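Local structure of CAIP (Helicobacter cinaedi, 5LBH) at residues Glu6-Ile11 with Ala56-Gln61; Ala112-Gln117 with Val121-Ala126. The protein is a Dps-like mini-ferritin of the neutrophil-activating protein family that promotes macrophage differentiation into foam cells and probably takes up iron within a dodecameric shell. All blocks are in the same frame, centred on the assembly; numbering follows the deposited sequence.

Contact 1. Residues Glu6-Ile11 with Ala56-Gln61; sequences ELLKQI and AERVLQ. With FE (Fe (III) ion), chain M.
Leu8 and Val59 make the main apolar contact between the first two long helices of the ferritin-like four-helix bundle, 4-28 and 34-61. The short axes run nearly antiparallel, at 155°, and come no closer than 9.3 Å, so side chains rather than backbones bridge the gap. Val59 reaches across with a single methyl: CG1 lies anti to the backbone N (chi1 166°), which turns CG2 to the flank of that N and out towards the opposing helix. There Val59 CG2 lies against the start of the leucine side chain, 3.5 Å from Leu8 CB. Leu8 CD1 comes alongside that methyl too, 3.6 Å from Val59 CG2. Each side chain passes alongside the other, pointing towards the helix its partner comes from. Leu8 CD1 also meets the aliphatic root of the arginine, 3.8 Å from Arg58 CG. Beyond that point Arg58 bends at chi2 (67°) and carries its guanidinium away from Leu8, to a salt bridge with Asp119 and a hydrogen bond from NH1 to Gln134 of a second subunit. Lys9 adds a looser touch with its aliphatic chain on Val59, while its ammonium makes a cation-pi contact with Tyr67. On the far side of helix 34-61, Glu57 stretches out to the iron site, which Asp53 of the same chain and His26 of a third subunit complete, as in the intersubunit ferroxidase centre of Dps proteins. Glu57 OE2 pairs with Lys135 of the second subunit, whereas Glu57 OE1 binds the iron(III) at 2.2 Å.

Contact 2. Residues Ala112-Gln117 with Val121-Ala126; sequences AQADSQ and VSAAYA
Ala114 and Ala123 face each other where helix 89-116 ends and helix 120-144 begins, and their small side chains let the backbones come close. The CA atoms of Ala114 and Ala123 are 5.4 Å apart, and the short axes approach to 8.0 Å while running antiparallel at 158°. Both CB atoms point across the gap and meet at 4.0 Å, Ala114 CB against Ala123 CB. The methyl of Ala114 also rests on the backbone of the facing helix, with Ala114 CB 3.8 Å from Ala123 N, and beside the CB of Ser122. This is the tight, buried part. Val4 of helix 4-28 covers Ala114 and Ser122, and the hydroxyl of Ser122 is held by Asp119 and Arg58 instead of turning to the facing helix.

On the more open side, at Asp115, the packing changes character. Asp115 starts out along the flank of its helix, with CG anti to the carbonyl carbon (chi1 -86°), and this swings the carboxylate over the methyl of Ala123. The nearest approach there is Asp115 OD1 to Ala123 CB at 3.4 Å, a van der Waals contact without a hydrogen bond. The charge finds its partner elsewhere, in a salt bridge from OD2 to Lys120 of a fourth subunit. Further round, the exposed Ser116 turns back on its own helix: Ser116 OG bonds to Ala112 O at 3.1 Å, and Ser116 N reaches the same oxygen from the opposite face of the carbonyl plane. Gln117 then leaves the helical conformation. Two antiparallel helices joined by a short turn and packed through alanines form a helical hairpin, here the last two long helices of the ferritin-like four-helix bundle.

How the contacts relate
Both contacts are largely buried pairings of antiparallel helices at one end of the same bundle, their centres about 12 Å apart. Contact 1 joins helices 4-28 and 34-61, with axes slightly wider apart and the space bridged by longer side chains, chiefly leucine and valine; contact 2 joins 89-116 and 120-144 more closely, through methyls, beside the turn linking them. Neither has a hydrogen bond across its segments; their polar groups find partners elsewhere, within the chain and beyond it: some of contact 1 at the iron site and two neighbouring subunits, Asp115 of contact 2 at a further subunit. Between them, Arg58 NE lies 2.8 Å from Ser122 OG, a probable hydrogen bond, and Leu7 packs on Gln113.

Contact 1. Residues Glu6-Ile11 with Ala56-Gln61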
loop_
_atom_site.group_PDB
_atom_site.type_symbol
_atom_site.label_atom_id
_atom_site.label_comp_id
_atom_site.label_asym_id
_atom_site.label_seq_id
_atom_site.Cartn_x
_atom_site.Cartn_y
_atom_site.Cartn_z
ATOM N N GLU A 6 -5.043 -41.777 7.333
ATOM C CA GLU A 6 -6.013 -41.965 8.406
ATOM C C GLU A 6 -5.867 -40.887 9.472
ATOM O O GLU A 6 -6.862 -40.387 10.000
ATOM C CB GLU A 6 -5.867 -43.364 9.011
ATOM C CG GLU A 6 -6.170 -44.507 8.016
ATOM C CD GLU A 6 -5.626 -45.892 8.451
ATOM O OE1 GLU A 6 -5.727 -46.862 7.655
ATOM O OE2 GLU A 6 -5.078 -46.014 9.575
ATOM N N LEU A 7 -4.636 -40.506 9.798
ATOM C CA LEU A 7 -4.446 -39.441 10.782
ATOM C C LEU A 7 -4.886 -38.093 10.224
ATOM O O LEU A 7 -5.467 -37.278 10.950
ATOM C CB LEU A 7 -2.990 -39.410 11.250
ATOM C CG LEU A 7 -2.666 -40.322 12.436
ATOM C CD1 LEU A 7 -1.174 -40.437 12.641
ATOM C CD2 LEU A 7 -3.299 -39.754 13.706
ATOM N N LEU A 8 -4.609 -37.840 8.942
ATOM C CA LEU A 8 -5.037 -36.600 8.308
ATOM C C LEU A 8 -6.559 -36.426 8.329
ATOM O O LEU A 8 -7.048 -35.328 8.616
ATOM C CB LEU A 8 -4.517 -36.538 6.876
ATOM C CG LEU A 8 -3.037 -36.261 6.605
ATOM C CD1 LEU A 8 -2.759 -36.526 5.124
ATOM C CD2 LEU A 8 -2.598 -34.848 7.015
ATOM N N LYS A 9 -7.335 -37.478 7.997
ATOM C CA LYS A 9 -8.793 -37.284 7.994
ATOM C C LYS A 9 -9.346 -37.197 9.403
ATOM O O LYS A 9 -10.383 -36.562 9.622
ATOM C CB LYS A 9 -9.557 -38.352 7.210
ATOM C CG LYS A 9 -8.841 -39.067 6.133
ATOM C CD LYS A 9 -9.836 -39.761 5.224
ATOM C CE LYS A 9 -10.915 -40.459 6.032
ATOM N NZ LYS A 9 -12.008 -40.955 5.142
ATOM N N GLN A 10 -8.678 -37.821 10.367
ATOM C CA GLN A 10 -9.063 -37.614 11.754
ATOM C C GLN A 10 -8.866 -36.145 12.144
ATOM O O GLN A 10 -9.765 -35.511 12.716
ATOM C CB GLN A 10 -8.265 -38.568 12.653
ATOM C CG GLN A 10 -8.587 -38.443 14.133
ATOM C CD GLN A 10 -9.983 -38.926 14.461
ATOM O OE1 GLN A 10 -10.414 -39.976 13.994
ATOM N NE2 GLN A 10 -10.703 -38.148 15.235
ATOM N N ILE A 11 -7.709 -35.571 11.794
ATOM C CA ILE A 11 -7.487 -34.138 12.008
ATOM C C ILE A 11 -8.580 -33.319 11.312
ATOM O O ILE A 11 -9.093 -32.337 11.860
ATOM C CB ILE A 11 -6.089 -33.741 11.492
ATOM C CG1 ILE A 11 -4.975 -34.501 12.240
ATOM C CG2 ILE A 11 -5.906 -32.236 11.587
ATOM C CD1 ILE A 11 -3.685 -33.825 12.300
ATOM N N ALA A 56 -7.324 -31.733 4.176
ATOM C CA ALA A 56 -8.127 -32.421 3.167
ATOM C C ALA A 56 -7.394 -32.486 1.838
ATOM O O ALA A 56 -7.447 -33.502 1.140
ATOM C CB ALA A 56 -9.468 -31.715 2.964
ATOM N N GLU A 57 -6.763 -31.376 1.440
ATOM C CA GLU A 57 -6.031 -31.341 0.182
ATOM C C GLU A 57 -4.781 -32.203 0.221
ATOM O O GLU A 57 -4.399 -32.779 -0.802
ATOM C CB GLU A 57 -5.686 -29.902 -0.173
ATOM C CG GLU A 57 -6.818 -29.239 -0.924
ATOM C CD GLU A 57 -6.643 -27.751 -1.107
ATOM O OE1 GLU A 57 -7.658 -27.107 -1.441
ATOM O OE2 GLU A 57 -5.511 -27.224 -0.947
ATOM N N ARG A 58 -4.160 -32.357 1.386
ATOM C CA ARG A 58 -3.001 -33.233 1.424
ATOM C C ARG A 58 -3.417 -34.688 1.214
ATOM O O ARG A 58 -2.754 -35.422 0.475
ATOM C CB ARG A 58 -2.250 -33.049 2.741
ATOM C CG ARG A 58 -1.070 -33.969 2.864
ATOM C CD ARG A 58 0.002 -33.605 1.841
ATOM N NE ARG A 58 1.180 -34.466 1.939
ATOM C CZ ARG A 58 1.992 -34.732 0.917
ATOM N NH1 ARG A 58 1.756 -34.207 -0.287
ATOM N NH2 ARG A 58 3.034 -35.531 1.094
ATOM N N VAL A 59 -4.551 -35.098 1.797
ATOM C CA VAL A 59 -5.085 -36.435 1.552
ATOM C C VAL A 59 -5.274 -36.652 0.060
ATOM O O VAL A 59 -4.933 -37.707 -0.489
ATOM C CB VAL A 59 -6.413 -36.620 2.326
ATOM C CG1 VAL A 59 -7.177 -37.838 1.855
ATOM C CG2 VAL A 59 -6.159 -36.675 3.813
ATOM N N LEU A 60 -5.744 -35.625 -0.629
ATOM C CA LEU A 60 -6.065 -35.782 -2.031
ATOM C C LEU A 60 -4.794 -35.969 -2.864
ATOM O O LEU A 60 -4.713 -36.886 -3.688
ATOM C CB LEU A 60 -6.860 -34.549 -2.456
ATOM C CG LEU A 60 -8.107 -34.501 -3.342
ATOM C CD1 LEU A 60 -9.109 -35.564 -3.101
ATOM C CD2 LEU A 60 -8.763 -33.191 -3.089
ATOM N N GLN A 61 -3.755 -35.179 -2.599
ATOM C CA GLN A 61 -2.510 -35.347 -3.337
ATOM C C GLN A 61 -1.783 -36.643 -2.973
ATOM O O GLN A 61 -0.873 -37.045 -3.703
ATOM C CB GLN A 61 -1.647 -34.080 -3.212
ATOM C CG GLN A 61 -1.440 -33.569 -1.837
ATOM C CD GLN A 61 -1.194 -32.074 -1.801
ATOM O OE1 GLN A 61 -0.300 -31.605 -1.109
ATOM N NE2 GLN A 61 -2.004 -31.323 -2.511
HETATM FE FE FE M . -8.077 -24.968 -1.230
#

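Contact 2. Residues Ala112-Gln117 with Val121-Ala126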
loop_
_atom_site.group_PDB
_atom_site.type_symbol
_atom_site.label_atom_id
_atom_site.label_comp_id
_atom_site.label_asym_id
_atom_site.label_seq_id
_atom_site.Cartn_x
_atom_site.Cartn_y
_atom_site.Cartn_z
ATOM N N ALA A 112 5.459 -38.430 13.278
ATOM C CA ALA A 112 6.201 -39.674 13.457
ATOM C C ALA A 112 5.841 -40.698 12.390
ATOM O O ALA A 112 6.724 -41.352 11.826
ATOM C CB ALA A 112 5.928 -40.261 14.839
ATOM N N GLN A 113 4.551 -40.846 12.097
ATOM C CA GLN A 113 4.129 -41.841 11.121
ATOM C C GLN A 113 4.587 -41.448 9.728
ATOM O O GLN A 113 5.075 -42.291 8.966
ATOM C CB GLN A 113 2.607 -41.983 11.134
ATOM C CG GLN A 113 2.056 -42.749 12.320
ATOM C CD GLN A 113 2.410 -44.226 12.292
ATOM O OE1 GLN A 113 2.773 -44.780 11.243
ATOM N NE2 GLN A 113 2.322 -44.871 13.455
ATOM N N ALA A 114 4.464 -40.163 9.387
ATOM C CA ALA A 114 4.854 -39.709 8.060
ATOM C C ALA A 114 6.361 -39.852 7.844
ATOM O O ALA A 114 6.802 -40.225 6.744
ATOM C CB ALA A 114 4.376 -38.269 7.835
ATOM N N ASP A 115 7.170 -39.562 8.871
ATOM C CA ASP A 115 8.613 -39.741 8.719
ATOM C C ASP A 115 8.955 -41.218 8.525
ATOM O O ASP A 115 9.817 -41.553 7.708
ATOM C CB ASP A 115 9.359 -39.164 9.934
ATOM C CG ASP A 115 9.651 -37.642 9.816
ATOM O OD1 ASP A 115 9.887 -37.137 8.692
ATOM O OD2 ASP A 115 9.665 -36.937 10.857
ATOM N N SER A 116 8.220 -42.123 9.192
ATOM C CA SER A 116 8.415 -43.562 8.993
ATOM C C SER A 116 8.176 -43.986 7.554
ATOM O O SER A 116 8.747 -44.979 7.103
ATOM C CB SER A 116 7.468 -44.363 9.883
ATOM O OG SER A 116 7.820 -44.245 11.235
ATOM N N GLN A 117 7.297 -43.303 6.835
ATOM C CA GLN A 117 7.032 -43.641 5.446
ATOM C C GLN A 117 7.852 -42.805 4.474
ATOM O O GLN A 117 7.621 -42.879 3.265
ATOM C CB GLN A 117 5.544 -43.465 5.125
ATOM C CG GLN A 117 4.586 -44.318 5.924
ATOM C CD GLN A 117 3.142 -43.990 5.575
ATOM O OE1 GLN A 117 2.884 -43.287 4.585
ATOM N NE2 GLN A 117 2.187 -44.491 6.382
ATOM N N VAL A 121 7.105 -34.276 3.467
ATOM C CA VAL A 121 6.243 -33.113 3.250
ATOM C C VAL A 121 5.123 -33.061 4.288
ATOM O O VAL A 121 4.855 -32.009 4.873
ATOM C CB VAL A 121 5.665 -33.128 1.823
ATOM C CG1 VAL A 121 4.769 -31.931 1.626
ATOM C CG2 VAL A 121 6.781 -33.103 0.781
ATOM N N SER A 122 4.414 -34.181 4.490
ATOM C CA SER A 122 3.378 -34.228 5.516
ATOM C C SER A 122 3.974 -34.011 6.907
ATOM O O SER A 122 3.389 -33.310 7.747
ATOM C CB SER A 122 2.653 -35.572 5.472
ATOM O OG SER A 122 1.880 -35.729 4.311
ATOM N N ALA A 123 5.157 -34.578 7.157
ATOM C CA ALA A 123 5.796 -34.407 8.458
ATOM C C ALA A 123 6.204 -32.953 8.699
ATOM O O ALA A 123 6.078 -32.453 9.825
ATOM C CB ALA A 123 6.991 -35.351 8.585
ATOM N N ALA A 124 6.702 -32.261 7.663
ATOM C CA ALA A 124 7.083 -30.856 7.820
ATOM C C ALA A 124 5.872 -29.989 8.155
ATOM O O ALA A 124 5.926 -29.144 9.058
ATOM C CB ALA A 124 7.749 -30.349 6.548
ATOM N N TYR A 125 4.765 -30.199 7.430
ATOM C CA TYR A 125 3.508 -29.535 7.749
ATOM C C TYR A 125 3.048 -29.862 9.169
ATOM O O TYR A 125 2.625 -28.968 9.911
ATOM C CB TYR A 125 2.428 -29.930 6.735
ATOM C CG TYR A 125 1.077 -29.392 7.121
ATOM C CD1 TYR A 125 0.743 -28.072 6.862
ATOM C CD2 TYR A 125 0.144 -30.189 7.769
ATOM C CE1 TYR A 125 -0.483 -27.547 7.230
ATOM C CE2 TYR A 125 -1.098 -29.675 8.140
ATOM C CZ TYR A 125 -1.400 -28.345 7.867
ATOM O OH TYR A 125 -2.619 -27.801 8.225
ATOM N N ALA A 126 3.116 -31.136 9.570
ATOM C CA ALA A 126 2.686 -31.458 10.928
ATOM C C ALA A 126 3.610 -30.816 11.962
ATOM O O ALA A 126 3.138 -30.283 12.974
ATOM C CB ALA A 126 2.610 -32.972 11.124
#